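Local coordinates for sister chromatid cohesion protein (Chaetomium thermophilum, PDB 5T8V), which probably acts as a cohesin loader that binds chromatin, this chain being the C-terminal part of the longer protein and built largely of helical HEAT repeats, at residues A171-T176 / K184-C189; S498-M503 / D549-D554; T645-D648 / V652-Q655. All coordinates share one frame; numbering follows the deposited sequence.

The three contacts follow one another along the chain without overlapping: each closes before the next opens, at residues 171-189, 498-554 and 645-655. Contact 1 is remote, its centre about 63 Å from that of contact 2 and about 59 Å from that of contact 3, with nearest atoms about 43 Å away in both cases. Contacts 2 and 3 lie nearer, with centres about 30 Å apart and nearest atoms about 17 Å apart. None of the three touches another. All belong to a helical HEAT-repeat protein, and each involves chain near the ends of helices. They differ in burial: contact 3 is buried, contact 1 is half buried, and contact 2 is a surface contact.

Contact 1 (A171-T176 / K184-C189); sequences AELRNT and KALSSC
Leu-173 meets Leu-186 at about a right angle, its CD2 methyl lying 3.8 Å from CD1 of Leu-186. The pair closes a helix-to-helix connection of this HEAT-repeat protein, where helix 149-172 gives way to helix 180-187: Leu-173 is the first residue to leave helical geometry after the former, and Leu-186 sits on the latter, short helix. CG of Leu-173 stands opposite the backbone N (chi1 -170°), which sends the side chain toward the second helix. Val-244 touches both leucines, and Leu-182 and Phe-183 also pack on Leu-173, so this half of the contact is buried.

The other half is exposed. Asn-175, the centre of an inverse gamma turn, crosses the Lys-184 chain at about a right angle, its amide meeting CE of Lys-184 through both ND2 (3.9 Å) and OD1 (4.0 Å). The amide packs on a methylene carbon; NZ of Lys-184 is turned away from it and forms a salt bridge with Glu-180.

Arg-174, between Leu-173 and Asn-175 in sequence, turns back on its own segment. NH1 donates to Leu-173 O from above the carbonyl plane, and its other bond, to Ala-171 O, is nearly straight at 172° and lies in the guanidinium plane.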
loop_
_atom_site.group_PDB
_atom_site.type_symbol
_atom_site.label_atom_id
_atom_site.label_comp_id
_atom_site.label_asym_id
_atom_site.label_seq_id
_atom_site.Cartn_x
_atom_site.Cartn_y
_atom_site.Cartn_z
ATOM N N ALA A 171 12.788 13.153 47.060
ATOM C CA ALA A 171 12.570 12.262 45.927
ATOM C C ALA A 171 13.578 12.526 44.817
ATOM O O ALA A 171 14.079 11.587 44.188
ATOM C CB ALA A 171 11.144 12.423 45.404
ATOM N N GLU A 172 13.899 13.798 44.569
ATOM C CA GLU A 172 14.770 14.156 43.456
ATOM C C GLU A 172 16.250 13.993 43.776
ATOM O O GLU A 172 17.064 13.933 42.848
ATOM C CB GLU A 172 14.507 15.600 43.028
ATOM C CG GLU A 172 13.087 15.858 42.554
ATOM C CD GLU A 172 12.904 17.248 41.978
ATOM O OE1 GLU A 172 13.906 17.984 41.870
ATOM O OE2 GLU A 172 11.756 17.604 41.634
ATOM N N LEU A 173 16.619 13.919 45.052
ATOM C CA LEU A 173 18.029 13.889 45.425
ATOM C C LEU A 173 18.688 12.607 44.936
ATOM O O LEU A 173 18.179 11.506 45.164
ATOM C CB LEU A 173 18.180 14.007 46.940
ATOM C CG LEU A 173 19.614 14.226 47.420
ATOM C CD1 LEU A 173 20.060 15.648 47.120
ATOM C CD2 LEU A 173 19.739 13.916 48.903
ATOM N N ARG A 174 19.834 12.754 44.277
ATOM C CA ARG A 174 20.594 11.634 43.745
ATOM C C ARG A 174 21.988 11.615 44.358
ATOM O O ARG A 174 22.384 12.517 45.101
ATOM C CB ARG A 174 20.686 11.711 42.217
ATOM C CG ARG A 174 19.340 11.642 41.516
ATOM C CD ARG A 174 18.681 10.279 41.692
ATOM N NE ARG A 174 17.364 10.226 41.063
ATOM C CZ ARG A 174 16.227 10.584 41.655
ATOM N NH1 ARG A 174 16.228 11.027 42.905
ATOM N NH2 ARG A 174 15.082 10.500 40.991
ATOM N N ASN A 175 22.733 10.562 44.033
ATOM C CA ASN A 175 24.069 10.354 44.589
ATOM C C ASN A 175 25.116 10.900 43.620
ATOM O O ASN A 175 25.927 10.176 43.041
ATOM C CB ASN A 175 24.288 8.873 44.885
ATOM C CG ASN A 175 25.413 8.636 45.867
ATOM O OD1 ASN A 175 26.394 9.378 45.896
ATOM N ND2 ASN A 175 25.274 7.598 46.683
ATOM N N THR A 176 25.077 12.219 43.452
ATOM C CA THR A 176 25.995 12.933 42.578
ATOM C C THR A 176 27.150 13.502 43.391
ATOM O O THR A 176 27.005 13.811 44.577
ATOM C CB THR A 176 25.273 14.064 41.839
ATOM O OG1 THR A 176 24.083 13.552 41.226
ATOM C CG2 THR A 176 26.165 14.672 40.760
ATOM N N LYS A 184 24.292 10.649 51.335
ATOM C CA LYS A 184 24.677 9.617 52.294
ATOM C C LYS A 184 24.280 10.001 53.715
ATOM O O LYS A 184 23.958 9.125 54.530
ATOM C CB LYS A 184 26.179 9.349 52.189
ATOM C CG LYS A 184 26.628 9.149 50.745
ATOM C CD LYS A 184 27.904 8.334 50.622
ATOM C CE LYS A 184 28.254 8.120 49.155
ATOM N NZ LYS A 184 29.555 7.423 48.955
ATOM N N ALA A 185 24.264 11.299 54.018
ATOM C CA ALA A 185 23.843 11.755 55.339
ATOM C C ALA A 185 22.387 11.388 55.613
ATOM O O ALA A 185 22.074 10.777 56.641
ATOM C CB ALA A 185 24.054 13.264 55.454
ATOM N N LEU A 186 21.479 11.758 54.704
ATOM C CA LEU A 186 20.067 11.419 54.889
ATOM C C LEU A 186 19.854 9.909 54.844
ATOM O O LEU A 186 19.065 9.350 55.626
ATOM C CB LEU A 186 19.228 12.113 53.815
ATOM C CG LEU A 186 19.167 13.641 53.900
ATOM C CD1 LEU A 186 18.763 14.239 52.562
ATOM C CD2 LEU A 186 18.200 14.070 54.989
ATOM N N SER A 187 20.552 9.232 53.930
ATOM C CA SER A 187 20.498 7.777 53.878
ATOM C C SER A 187 20.904 7.161 55.209
ATOM O O SER A 187 20.475 6.048 55.534
ATOM C CB SER A 187 21.404 7.262 52.757
ATOM O OG SER A 187 20.994 7.762 51.495
ATOM N N SER A 188 21.728 7.861 55.991
ATOM C CA SER A 188 22.135 7.358 57.296
ATOM C C SER A 188 21.048 7.492 58.360
ATOM O O SER A 188 21.176 6.877 59.424
ATOM C CB SER A 188 23.401 8.082 57.758
ATOM O OG SER A 188 23.939 7.476 58.920
ATOM N N CYS A 189 19.987 8.272 58.109
ATOM C CA CYS A 189 18.888 8.435 59.058
ATOM C C CYS A 189 17.527 8.229 58.384
ATOM O O CYS A 189 16.512 8.826 58.790
ATOM C CB CYS A 189 18.959 9.800 59.741
ATOM S SG CYS A 189 19.004 11.203 58.614
#

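Contact 2 (S498-M503 / D549-D554); sequences SRPEHM and DGYQDD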
loop_
_atom_site.group_PDB
_atom_site.type_symbol
_atom_site.label_atom_id
_atom_site.label_comp_id
_atom_site.label_asym_id
_atom_site.label_seq_id
_atom_site.Cartn_x
_atom_site.Cartn_y
_atom_site.Cartn_z
ATOM N N SER A 498 -26.494 -10.476 17.047
ATOM C CA SER A 498 -27.144 -9.664 18.068
ATOM C C SER A 498 -27.427 -10.489 19.318
ATOM O O SER A 498 -27.995 -11.581 19.240
ATOM C CB SER A 498 -28.451 -9.084 17.523
ATOM O OG SER A 498 -29.353 -10.120 17.170
ATOM N N ARG A 499 -27.036 -9.955 20.476
ATOM C CA ARG A 499 -27.378 -10.569 21.754
ATOM C C ARG A 499 -27.364 -9.537 22.877
ATOM O O ARG A 499 -26.696 -9.744 23.898
ATOM C CB ARG A 499 -26.410 -11.714 22.067
ATOM C CG ARG A 499 -26.949 -13.073 21.695
ATOM C CD ARG A 499 -25.969 -14.176 22.024
ATOM N NE ARG A 499 -26.430 -15.460 21.510
ATOM C CZ ARG A 499 -25.835 -16.624 21.747
ATOM N NH1 ARG A 499 -24.746 -16.679 22.503
ATOM N NH2 ARG A 499 -26.335 -17.736 21.229
ATOM N N PRO A 500 -28.093 -8.425 22.748
ATOM C CA PRO A 500 -28.084 -7.432 23.835
ATOM C C PRO A 500 -28.576 -7.990 25.156
ATOM O O PRO A 500 -28.269 -7.420 26.209
ATOM C CB PRO A 500 -29.012 -6.323 23.314
ATOM C CG PRO A 500 -29.154 -6.570 21.850
ATOM C CD PRO A 500 -29.020 -8.040 21.670
ATOM N N GLU A 501 -29.313 -9.098 25.134
ATOM C CA GLU A 501 -29.959 -9.629 26.327
ATOM C C GLU A 501 -29.067 -10.583 27.110
ATOM O O GLU A 501 -29.187 -10.660 28.337
ATOM C CB GLU A 501 -31.270 -10.331 25.947
ATOM C CG GLU A 501 -31.170 -11.334 24.789
ATOM C CD GLU A 501 -32.524 -11.685 24.203
ATOM O OE1 GLU A 501 -33.551 -11.401 24.857
ATOM O OE2 GLU A 501 -32.561 -12.239 23.081
ATOM N N HIS A 502 -28.174 -11.310 26.436
ATOM C CA HIS A 502 -27.207 -12.142 27.143
ATOM C C HIS A 502 -26.049 -11.329 27.705
ATOM O O HIS A 502 -25.418 -11.764 28.675
ATOM C CB HIS A 502 -26.666 -13.231 26.214
ATOM C CG HIS A 502 -27.676 -14.278 25.855
ATOM N ND1 HIS A 502 -28.728 -14.036 24.995
ATOM C CD2 HIS A 502 -27.795 -15.570 26.239
ATOM C CE1 HIS A 502 -29.449 -15.134 24.865
ATOM N NE2 HIS A 502 -28.905 -16.081 25.610
ATOM N N MET A 503 -25.763 -10.163 27.122
ATOM C CA MET A 503 -24.677 -9.322 27.614
ATOM C C MET A 503 -25.021 -8.710 28.964
ATOM O O MET A 503 -24.185 -8.689 29.874
ATOM C CB MET A 503 -24.374 -8.218 26.602
ATOM C CG MET A 503 -23.882 -8.718 25.256
ATOM S SD MET A 503 -22.179 -9.300 25.305
ATOM C CE MET A 503 -21.306 -7.778 25.626
ATOM N N ASP A 549 -35.206 -0.924 25.203
ATOM C CA ASP A 549 -35.784 0.059 24.293
ATOM C C ASP A 549 -35.536 -0.264 22.826
ATOM O O ASP A 549 -36.136 0.384 21.961
ATOM C CB ASP A 549 -35.229 1.453 24.601
ATOM C CG ASP A 549 -35.719 1.998 25.930
ATOM O OD1 ASP A 549 -36.815 1.594 26.373
ATOM O OD2 ASP A 549 -35.009 2.836 26.529
ATOM N N GLY A 550 -34.673 -1.235 22.520
ATOM C CA GLY A 550 -34.415 -1.584 21.134
ATOM C C GLY A 550 -35.447 -2.502 20.515
ATOM O O GLY A 550 -35.564 -2.540 19.287
ATOM N N TYR A 551 -36.193 -3.239 21.334
ATOM C CA TYR A 551 -37.178 -4.190 20.844
ATOM C C TYR A 551 -38.548 -3.531 20.736
ATOM O O TYR A 551 -38.946 -2.752 21.605
ATOM C CB TYR A 551 -37.257 -5.401 21.778
ATOM C CG TYR A 551 -35.977 -6.203 21.870
ATOM C CD1 TYR A 551 -35.227 -6.488 20.735
ATOM C CD2 TYR A 551 -35.518 -6.677 23.093
ATOM C CE1 TYR A 551 -34.057 -7.223 20.816
ATOM C CE2 TYR A 551 -34.350 -7.412 23.184
ATOM C CZ TYR A 551 -33.624 -7.682 22.042
ATOM O OH TYR A 551 -32.460 -8.415 22.122
ATOM N N GLN A 552 -39.273 -3.859 19.665
ATOM C CA GLN A 552 -40.608 -3.315 19.432
ATOM C C GLN A 552 -41.686 -4.395 19.481
ATOM O O GLN A 552 -42.765 -4.215 18.908
ATOM C CB GLN A 552 -40.655 -2.571 18.097
ATOM C CG GLN A 552 -40.171 -3.377 16.903
ATOM C CD GLN A 552 -40.195 -2.575 15.616
ATOM O OE1 GLN A 552 -40.853 -1.538 15.529
ATOM N NE2 GLN A 552 -39.469 -3.049 14.608
ATOM N N ASP A 553 -41.420 -5.511 20.157
ATOM C CA ASP A 553 -42.396 -6.567 20.369
ATOM C C ASP A 553 -42.754 -6.620 21.858
ATOM O O ASP A 553 -42.598 -5.625 22.581
ATOM C CB ASP A 553 -41.836 -7.889 19.829
ATOM C CG ASP A 553 -40.486 -8.239 20.424
ATOM O OD1 ASP A 553 -40.177 -7.762 21.537
ATOM O OD2 ASP A 553 -39.729 -8.994 19.777
ATOM N N ASP A 554 -43.234 -7.771 22.315
ATOM C CA ASP A 554 -43.624 -7.945 23.708
ATOM C C ASP A 554 -43.352 -9.386 24.139
ATOM O O ASP A 554 -44.251 -10.146 24.496
ATOM C CB ASP A 554 -45.092 -7.567 23.904
ATOM C CG ASP A 554 -45.312 -6.065 23.921
ATOM O OD1 ASP A 554 -44.435 -5.337 24.431
ATOM O OD2 ASP A 554 -46.367 -5.615 23.423
#
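Pro-500 and Glu-501 receive the hydroxyl end of Tyr-551, which reaches across from the chain following Gly-550 to the first turn of helix 500-503. The arrangement joins two helix ends of the HEAT-repeat array: Arg-499 holds the N-cap position of the short helix, and its backbone O takes weak bonds from the backbone N of both His-502 and Met-503.

Among the van der Waals contacts, the proline is nearest. Pro-500 CD lies 3.5 Å from Tyr-551 OH, with Pro-500 CG a little farther at 3.8 Å, so the hydroxyl oxygen rests against the CD-CG side of the pyrrolidine. CG of Tyr-551 is opposite its carbonyl carbon (chi1 -63°), and the phenol extends toward the short helix.

On the polar side, the Glu-501 side chain passes the tyrosine at about a right angle, with the carboxylate and ring planes 47° apart. OE2 of Glu-501 stays 3.9 Å from Tyr-551 OH, a distance of contact and not of bonding. Arg-558 of helix 556-574 touches both Glu-501 and Tyr-551. With an alanine here in place of Glu-501, the tyrosine hydroxyl would probably lose its carboxylate neighbour, and the contact with the Arg-558 side chain would probably be lost.

Among the charged pairs round the contact, Arg-499 NH1 bridges to Asp-488 OD2, while Arg-558 NH2 has a salt-bridge partner in Asp-553 OD1.

Contact 3 (T645-D648 / V652-Q655); sequences TILD and VVVQ
Ser-651 OG is held from both segments: it hydrogen-bonds to the carbonyl O of Ile-646 and, more weakly, to the backbone N of Val-654. The serine directly precedes helix 652-660, so the two bonds tie the 3-10 segment to the first turn of that helix. Within residues 645-648 the turn is closed by a bond from Asp-648 N to Thr-645 O, at 3.1 Å.

Residues 645-647 belong to a 3-10 segment that begins earlier, in the link between helix 628-642 and helix 652-660, a helix-to-helix connection of the HEAT-repeat array, and the side chains of Ile-646 and Leu-647 pack on the new helix. Val-653 is straddled by the two. Its CG1 faces CD2 of Leu-647 at 3.7 Å, while its CG2 meets CD1 of Ile-646 at 3.9 Å; the valine's chi1 of 174° splits its two methyls between these neighbours. Ile-646 reaches its partner with an extended CG1-CD1 arm (chi2 173°) and also touches Val-639.

Leu-647 serves a second valine as well. It crosses Val-654 at about a right angle, and Met-640, Cys-679 and Leu-682 press on it from the flanking helices. CG2 of Val-654 lies 4.1 Å from CD2 of Leu-647 and 4.0 Å from the carbonyl O of Leu-647.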
loop_
_atom_site.group_PDB
_atom_site.type_symbol
_atom_site.label_atom_id
_atom_site.label_comp_id
_atom_site.label_asym_id
_atom_site.label_seq_id
_atom_site.Cartn_x
_atom_site.Cartn_y
_atom_site.Cartn_z
ATOM N N THR A 645 -7.641 -13.866 10.867
ATOM C CA THR A 645 -8.931 -14.370 10.410
ATOM C C THR A 645 -9.651 -13.378 9.506
ATOM O O THR A 645 -10.578 -13.773 8.792
ATOM C CB THR A 645 -9.824 -14.718 11.603
ATOM O OG1 THR A 645 -10.145 -13.525 12.327
ATOM C CG2 THR A 645 -9.126 -15.702 12.535
ATOM N N ILE A 646 -9.254 -12.102 9.514
ATOM C CA ILE A 646 -9.879 -11.127 8.624
ATOM C C ILE A 646 -9.493 -11.339 7.172
ATOM O O ILE A 646 -10.051 -10.676 6.290
ATOM C CB ILE A 646 -9.529 -9.680 9.025
ATOM C CG1 ILE A 646 -8.023 -9.432 8.904
ATOM C CG2 ILE A 646 -10.015 -9.392 10.443
ATOM C CD1 ILE A 646 -7.630 -7.997 9.117
ATOM N N LEU A 647 -8.547 -12.234 6.901
ATOM C CA LEU A 647 -8.182 -12.596 5.539
ATOM C C LEU A 647 -9.006 -13.756 4.999
ATOM O O LEU A 647 -8.761 -14.201 3.874
ATOM C CB LEU A 647 -6.692 -12.947 5.477
ATOM C CG LEU A 647 -5.736 -11.829 5.892
ATOM C CD1 LEU A 647 -4.337 -12.375 6.070
ATOM C CD2 LEU A 647 -5.743 -10.701 4.868
ATOM N N ASP A 648 -9.978 -14.243 5.761
ATOM C CA ASP A 648 -10.769 -15.402 5.381
ATOM C C ASP A 648 -12.080 -14.976 4.733
ATOM O O ASP A 648 -12.577 -13.866 4.941
ATOM C CB ASP A 648 -11.054 -16.280 6.600
ATOM C CG ASP A 648 -9.793 -16.871 7.200
ATOM O OD1 ASP A 648 -8.779 -16.975 6.476
ATOM O OD2 ASP A 648 -9.812 -17.235 8.395
ATOM N N VAL A 652 -12.378 -8.093 2.805
ATOM C CA VAL A 652 -12.183 -6.807 2.143
ATOM C C VAL A 652 -10.705 -6.449 2.095
ATOM O O VAL A 652 -10.259 -5.744 1.180
ATOM C CB VAL A 652 -13.002 -5.709 2.847
ATOM C CG1 VAL A 652 -14.480 -6.070 2.856
ATOM C CG2 VAL A 652 -12.497 -5.485 4.268
ATOM N N VAL A 653 -9.921 -6.913 3.069
ATOM C CA VAL A 653 -8.484 -6.650 3.060
ATOM C C VAL A 653 -7.858 -7.209 1.790
ATOM O O VAL A 653 -7.115 -6.517 1.082
ATOM C CB VAL A 653 -7.826 -7.237 4.321
ATOM C CG1 VAL A 653 -6.312 -7.095 4.261
ATOM C CG2 VAL A 653 -8.371 -6.552 5.566
ATOM N N VAL A 654 -8.153 -8.474 1.483
ATOM C CA VAL A 654 -7.664 -9.074 0.245
ATOM C C VAL A 654 -8.122 -8.249 -0.952
ATOM O O VAL A 654 -7.315 -7.832 -1.791
ATOM C CB VAL A 654 -8.138 -10.536 0.138
ATOM C CG1 VAL A 654 -7.640 -11.176 -1.154
ATOM C CG2 VAL A 654 -7.670 -11.343 1.344
ATOM N N GLN A 655 -9.429 -7.989 -1.032
ATOM C CA GLN A 655 -10.002 -7.249 -2.151
ATOM C C GLN A 655 -9.239 -5.955 -2.419
ATOM O O GLN A 655 -8.730 -5.730 -3.525
ATOM C CB GLN A 655 -11.477 -6.965 -1.852
ATOM C CG GLN A 655 -12.213 -6.151 -2.902
ATOM C CD GLN A 655 -13.648 -5.860 -2.498
ATOM O OE1 GLN A 655 -14.337 -6.720 -1.945
ATOM N NE2 GLN A 655 -14.101 -4.639 -2.759
#